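Local coordinates for protein kinase domain-containing protein (Chaetomium thermophilum, PDB 6Z3U) that probably transfers phosphate from ATP to serine and threonine residues of proteins as the cyclin-dependent kinase of the CAK complex, at residues A207-W210 and C211-F215; T314-E317 and E318-P321. All blocks are in the same frame, centred on the assembly; numbering follows the deposited sequence.

Contact 1 of 2, residues A207-W210 and C211-F215; sequences AVWW and CHENF
The contact is the last turn of helix 194-213 of the kinase C-lobe, where Trp210 and Asn214 meet as a Schellman motif ends the helix, with Phe215 at positive phi. Asn214 turns back on the helix and grips Trp210 O twice: its ND2 donates at 2.7 Å from Trp210 O, nearly straight (169°), and its backbone N reaches the same oxygen from the opposite face of the carbonyl plane. Asn214 CG lies beside its own backbone N (chi1 -66°), which also brings ND2 over the centre of the Trp210 ring, 3.1 Å above its plane. The amide and indole planes are 71° apart. Glu213 leans across Trp209, its CG over one face of the indole; OE2 lies 3.0 Å from Trp209 NE1, at an angle too poor for a hydrogen bond. The other carboxylate oxygen, Glu213 OE1, forms a salt bridge with Arg375, and Trp210 NE1 bonds to Leu148 O. One turn back, the CG1 methyl of Val208 makes a CH-pi contact 3.8 Å from the centroid of the His212 ring. Val208 and His212 face helix 276-291, Trp209 packs on helix 374-378, and Cys211 and Asn214 touch helix 136-148.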
ATOM      1  N   ALA B 207       8.397   5.627 -14.381  1.00 30.72           N
ATOM      2  CA  ALA B 207       8.075   4.692 -13.309  1.00 20.38           C
ATOM      3  C   ALA B 207       8.067   5.396 -11.959  1.00 20.17           C
ATOM      4  O   ALA B 207       7.105   5.278 -11.191  1.00 34.17           O
ATOM      5  CB  ALA B 207       9.071   3.532 -13.308  1.00 23.91           C
ATOM      6  N   VAL B 208       9.127   6.146 -11.655  1.00 25.49           N
ATOM      7  CA  VAL B 208       9.173   6.848 -10.376  1.00 23.30           C
ATOM      8  C   VAL B 208       8.118   7.944 -10.330  1.00 25.23           C
ATOM      9  O   VAL B 208       7.541   8.214  -9.271  1.00 33.35           O
ATOM     10  CB  VAL B 208      10.582   7.408 -10.118  1.00 19.31           C
ATOM     11  CG1 VAL B 208      10.624   8.167  -8.807  1.00 19.35           C
ATOM     12  CG2 VAL B 208      11.591   6.285 -10.099  1.00 22.01           C
ATOM     13  N   TRP B 209       7.841   8.591 -11.464  1.00 27.08           N
ATOM     14  CA  TRP B 209       6.752   9.559 -11.491  1.00 24.78           C
ATOM     15  C   TRP B 209       5.431   8.892 -11.137  1.00 23.98           C
ATOM     16  O   TRP B 209       4.644   9.431 -10.351  1.00 34.75           O
ATOM     17  CB  TRP B 209       6.661  10.221 -12.865  1.00 36.77           C
ATOM     18  CG  TRP B 209       5.397  11.012 -13.057  1.00 32.87           C
ATOM     19  CD1 TRP B 209       5.162  12.295 -12.656  1.00 33.18           C
ATOM     20  CD2 TRP B 209       4.194  10.565 -13.695  1.00 30.67           C
ATOM     21  NE1 TRP B 209       3.889  12.675 -13.008  1.00 34.73           N
ATOM     22  CE2 TRP B 209       3.275  11.630 -13.647  1.00 29.65           C
ATOM     23  CE3 TRP B 209       3.807   9.367 -14.302  1.00 34.37           C
ATOM     24  CZ2 TRP B 209       1.993  11.534 -14.181  1.00 39.25           C
ATOM     25  CZ3 TRP B 209       2.536   9.273 -14.833  1.00 31.78           C
ATOM     26  CH2 TRP B 209       1.643  10.349 -14.769  1.00 39.33           C
ATOM     27  N   TRP B 210       5.178   7.705 -11.693  1.00 24.07           N
ATOM     28  CA  TRP B 210       3.927   7.009 -11.413  1.00 32.32           C
ATOM     29  C   TRP B 210       3.853   6.566  -9.957  1.00 36.32           C
ATOM     30  O   TRP B 210       2.780   6.613  -9.341  1.00 34.42           O
ATOM     31  CB  TRP B 210       3.779   5.814 -12.350  1.00 32.53           C
ATOM     32  CG  TRP B 210       2.505   5.070 -12.170  1.00 24.67           C
ATOM     33  CD1 TRP B 210       2.367   3.766 -11.806  1.00 32.62           C
ATOM     34  CD2 TRP B 210       1.180   5.588 -12.326  1.00 25.51           C
ATOM     35  NE1 TRP B 210       1.037   3.433 -11.737  1.00 34.65           N
ATOM     36  CE2 TRP B 210       0.287   4.534 -12.052  1.00 26.26           C
ATOM     37  CE3 TRP B 210       0.663   6.839 -12.676  1.00 32.59           C
ATOM     38  CZ2 TRP B 210      -1.095   4.693 -12.116  1.00 27.31           C
ATOM     39  CZ3 TRP B 210      -0.709   6.994 -12.739  1.00 32.63           C
ATOM     40  CH2 TRP B 210      -1.572   5.926 -12.461  1.00 36.61           C
ATOM     41  N   CYS B 211       4.979   6.132  -9.389  1.00 31.14           N
ATOM     42  CA  CYS B 211       5.002   5.788  -7.973  1.00 21.09           C
ATOM     43  C   CYS B 211       4.590   6.982  -7.124  1.00 24.70           C
ATOM     44  O   CYS B 211       3.698   6.880  -6.274  1.00 34.50           O
ATOM     45  CB  CYS B 211       6.396   5.310  -7.570  1.00 20.78           C
ATOM     46  SG  CYS B 211       6.847   3.689  -8.209  1.00 20.87           S
ATOM     47  N   HIS B 212       5.227   8.130  -7.351  1.00 21.85           N
ATOM     48  CA  HIS B 212       4.919   9.309  -6.552  1.00 24.47           C
ATOM     49  C   HIS B 212       3.534   9.852  -6.870  1.00 24.34           C
ATOM     50  O   HIS B 212       2.866  10.394  -5.982  1.00 22.04           O
ATOM     51  CB  HIS B 212       5.988  10.375  -6.778  1.00 20.84           C
ATOM     52  CG  HIS B 212       7.357   9.951  -6.347  1.00 20.47           C
ATOM     53  ND1 HIS B 212       8.467  10.756  -6.489  1.00 20.24           N
ATOM     54  CD2 HIS B 212       7.796   8.804  -5.778  1.00 20.45           C
ATOM     55  CE1 HIS B 212       9.529  10.122  -6.026  1.00 20.17           C
ATOM     56  NE2 HIS B 212       9.149   8.936  -5.588  1.00 20.27           N
ATOM     57  N   GLU B 213       3.085   9.716  -8.119  1.00 29.62           N
ATOM     58  CA  GLU B 213       1.723  10.114  -8.460  1.00 29.46           C
ATOM     59  C   GLU B 213       0.704   9.362  -7.614  1.00 29.29           C
ATOM     60  O   GLU B 213      -0.392   9.875  -7.358  1.00 34.13           O
ATOM     61  CB  GLU B 213       1.463   9.872  -9.948  1.00 33.46           C
ATOM     62  CG  GLU B 213       0.486  10.853 -10.594  1.00 37.72           C
ATOM     63  CD  GLU B 213       0.999  12.287 -10.599  1.00 43.99           C
ATOM     64  OE1 GLU B 213       0.167  13.216 -10.674  1.00 51.47           O
ATOM     65  OE2 GLU B 213       2.231  12.486 -10.539  1.00 36.89           O
ATOM     66  N   ASN B 214       1.045   8.146  -7.179  1.00 29.18           N
ATOM     67  CA  ASN B 214       0.193   7.336  -6.320  1.00 28.45           C
ATOM     68  C   ASN B 214       0.680   7.315  -4.876  1.00 24.26           C
ATOM     69  O   ASN B 214       0.324   6.406  -4.117  1.00 23.83           O
ATOM     70  CB  ASN B 214       0.106   5.911  -6.866  1.00 28.90           C
ATOM     71  CG  ASN B 214      -0.610   5.844  -8.195  1.00 31.59           C
ATOM     72  OD1 ASN B 214      -1.819   5.608  -8.253  1.00 38.14           O
ATOM     73  ND2 ASN B 214       0.126   6.077  -9.272  1.00 35.42           N
ATOM     74  N   PHE B 215       1.503   8.289  -4.490  1.00 30.18           N
ATOM     75  CA  PHE B 215       1.923   8.470  -3.102  1.00 26.19           C
ATOM     76  C   PHE B 215       2.599   7.213  -2.560  1.00 24.35           C
ATOM     77  O   PHE B 215       2.271   6.712  -1.483  1.00 26.28           O
ATOM     78  CB  PHE B 215       0.737   8.877  -2.226  1.00 29.65           C
ATOM     79  CG  PHE B 215      -0.141   9.920  -2.850  1.00 26.30           C
ATOM     80  CD1 PHE B 215       0.329  11.207  -3.054  1.00 25.86           C
ATOM     81  CD2 PHE B 215      -1.440   9.618  -3.222  1.00 24.16           C
ATOM     82  CE1 PHE B 215      -0.474  12.168  -3.626  1.00 33.48           C
ATOM     83  CE2 PHE B 215      -2.249  10.576  -3.790  1.00 25.05           C
ATOM     84  CZ  PHE B 215      -1.767  11.852  -3.995  1.00 36.53           C
TER

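Contact 2 of 2, residues T314-E317 and E318-P321; sequences TPTE and ENWP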
ATOM      1  N   THR B 314      30.267  19.502  -0.116  1.00 48.11           N
ATOM      2  CA  THR B 314      30.050  19.349   1.317  1.00 46.14           C
ATOM      3  C   THR B 314      28.747  20.037   1.711  1.00 47.86           C
ATOM      4  O   THR B 314      28.621  21.251   1.519  1.00 36.90           O
ATOM      5  CB  THR B 314      31.215  19.943   2.105  1.00 43.51           C
ATOM      6  OG1 THR B 314      32.407  19.187   1.857  1.00 37.98           O
ATOM      7  CG2 THR B 314      30.914  19.926   3.597  1.00 49.97           C
ATOM      8  N   PRO B 315      27.755  19.313   2.234  1.00 52.08           N
ATOM      9  CA  PRO B 315      26.543  19.983   2.730  1.00 54.76           C
ATOM     10  C   PRO B 315      26.858  20.826   3.958  1.00 56.31           C
ATOM     11  O   PRO B 315      27.552  20.378   4.872  1.00 57.26           O
ATOM     12  CB  PRO B 315      25.595  18.823   3.060  1.00 53.25           C
ATOM     13  CG  PRO B 315      26.487  17.650   3.272  1.00 53.90           C
ATOM     14  CD  PRO B 315      27.657  17.846   2.349  1.00 49.50           C
ATOM     15  N   THR B 316      26.341  22.053   3.970  1.00 51.70           N
ATOM     16  CA  THR B 316      26.578  22.986   5.060  1.00 40.60           C
ATOM     17  C   THR B 316      25.281  23.707   5.398  1.00 57.24           C
ATOM     18  O   THR B 316      24.293  23.635   4.661  1.00 60.16           O
ATOM     19  CB  THR B 316      27.659  24.010   4.704  1.00 41.79           C
ATOM     20  OG1 THR B 316      27.164  24.887   3.685  1.00 44.36           O
ATOM     21  CG2 THR B 316      28.911  23.308   4.209  1.00 41.12           C
ATOM     22  N   GLU B 317      25.295  24.413   6.532  1.00 53.40           N
ATOM     23  CA  GLU B 317      24.153  25.232   6.917  1.00 50.52           C
ATOM     24  C   GLU B 317      23.848  26.318   5.892  1.00 57.74           C
ATOM     25  O   GLU B 317      22.728  26.842   5.875  1.00 61.34           O
ATOM     26  CB  GLU B 317      24.405  25.876   8.280  1.00 52.78           C
ATOM     27  CG  GLU B 317      24.354  24.906   9.443  1.00 49.45           C
ATOM     28  CD  GLU B 317      22.944  24.436   9.741  1.00 62.96           C
ATOM     29  OE1 GLU B 317      22.739  23.209   9.875  1.00 59.79           O
ATOM     30  OE2 GLU B 317      22.039  25.292   9.829  1.00 64.65           O
ATOM     31  N   GLU B 318      24.818  26.677   5.049  1.00 61.02           N
ATOM     32  CA  GLU B 318      24.598  27.716   4.049  1.00 64.20           C
ATOM     33  C   GLU B 318      23.747  27.202   2.893  1.00 61.70           C
ATOM     34  O   GLU B 318      22.771  27.848   2.494  1.00 61.64           O
ATOM     35  CB  GLU B 318      25.942  28.235   3.531  1.00 71.65           C
ATOM     36  CG  GLU B 318      26.684  29.139   4.508  1.00 82.89           C
ATOM     37  CD  GLU B 318      26.999  28.453   5.826  1.00 84.13           C
ATOM     38  OE1 GLU B 318      26.722  29.050   6.888  1.00 92.14           O
ATOM     39  OE2 GLU B 318      27.508  27.311   5.798  1.00 75.12           O
ATOM     40  N   ASN B 319      24.102  26.041   2.347  1.00 44.58           N
ATOM     41  CA  ASN B 319      23.379  25.463   1.224  1.00 39.59           C
ATOM     42  C   ASN B 319      22.234  24.558   1.655  1.00 38.64           C
ATOM     43  O   ASN B 319      21.430  24.158   0.808  1.00 39.51           O
ATOM     44  CB  ASN B 319      24.343  24.669   0.334  1.00 43.61           C
ATOM     45  CG  ASN B 319      25.056  23.556   1.086  1.00 43.59           C
ATOM     46  OD1 ASN B 319      24.482  22.916   1.965  1.00 37.73           O
ATOM     47  ND2 ASN B 319      26.315  23.322   0.738  1.00 37.67           N
ATOM     48  N   TRP B 320      22.130  24.244   2.944  1.00 45.71           N
ATOM     49  CA  TRP B 320      21.148  23.277   3.438  1.00 46.85           C
ATOM     50  C   TRP B 320      20.850  23.594   4.896  1.00 48.61           C
ATOM     51  O   TRP B 320      21.343  22.927   5.812  1.00 46.74           O
ATOM     52  CB  TRP B 320      21.671  21.849   3.285  1.00 45.85           C
ATOM     53  CG  TRP B 320      20.666  20.768   3.549  1.00 46.12           C
ATOM     54  CD1 TRP B 320      19.404  20.912   4.054  1.00 46.24           C
ATOM     55  CD2 TRP B 320      20.850  19.366   3.324  1.00 44.03           C
ATOM     56  NE1 TRP B 320      18.792  19.684   4.153  1.00 41.48           N
ATOM     57  CE2 TRP B 320      19.660  18.719   3.712  1.00 41.57           C
ATOM     58  CE3 TRP B 320      21.908  18.594   2.832  1.00 36.31           C
ATOM     59  CZ2 TRP B 320      19.498  17.340   3.620  1.00 37.67           C
ATOM     60  CZ3 TRP B 320      21.744  17.227   2.740  1.00 32.20           C
ATOM     61  CH2 TRP B 320      20.549  16.613   3.131  1.00 36.95           C
ATOM     62  N   PRO B 321      20.044  24.626   5.146  1.00 52.47           N
ATOM     63  CA  PRO B 321      19.778  25.029   6.533  1.00 47.88           C
ATOM     64  C   PRO B 321      19.248  23.875   7.369  1.00 43.89           C
ATOM     65  O   PRO B 321      18.358  23.132   6.949  1.00 41.28           O
ATOM     66  CB  PRO B 321      18.734  26.142   6.378  1.00 43.74           C
ATOM     67  CG  PRO B 321      18.964  26.688   5.014  1.00 46.94           C
ATOM     68  CD  PRO B 321      19.385  25.516   4.175  1.00 53.11           C
TER
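Asn319 and Thr316 carry most of the hydrogen bonding in this tight turn, part of the loop that follows helix 301-311, a position consistent with the region where CMGC kinases carry their insert. The Asn319 amide folds back over the preceding residues and uses both of its ends. OD1 accepts from Thr316 N at 2.9 Å, almost straight (171°), while ND2 donates within its own amide plane to Thr314 O at 3.2 Å. Asn319 CG sits between its backbone N and carbonyl carbon (chi1 58°), which lets one side chain brace two backbone groups on either side of Pro315. Were Asn319 an alanine, Thr316 N and Thr314 O would probably both lose these mates, leaving the backbone around Pro315 freer to shift.

Thr316 adds further hydrogen bonds. Its OG1 accepts from Glu318 N at 3.3 Å, forming an ST turn, and its carbonyl takes a weak bond from Trp320 N. A CA-H...O contact adds Pro321 CA at 3.5 Å from Glu317 O.

Apolar packing is slight: Pro315 CB meets Trp320 CE3 at 3.7 Å, obliquely to the ring. Trp320 NE1 bonds to Thr38 O of the RING-type protein chain, and Glu317 OE1 to Ser324 OG. Pro315 rests on Cys309 of helix 301-311, and Trp320 packs against helix 264-267.

How the contacts relate
Contacts 1 and 2 illustrate two ways of shaping a turn within one kinase domain: in contact 1 a Schellman motif closes the C-terminus of helix 194-213, whereas in contact 2 a side-chain amide holds a turn in the loop after helix 301-311. Their centres are 28 Å apart and their nearest atoms about 16 Å, so neither touches the other. Contact 1 lies nearer the catalytic machinery, the side chain of Val208 being about 11 Å from that of Asp220, the predicted proton acceptor; contact 2 is remote from the predicted sites. What they share is a partner: the RING-type protein chain packs on Trp209 and Trp210 at one and bonds Trp320 and Pro321 at the other.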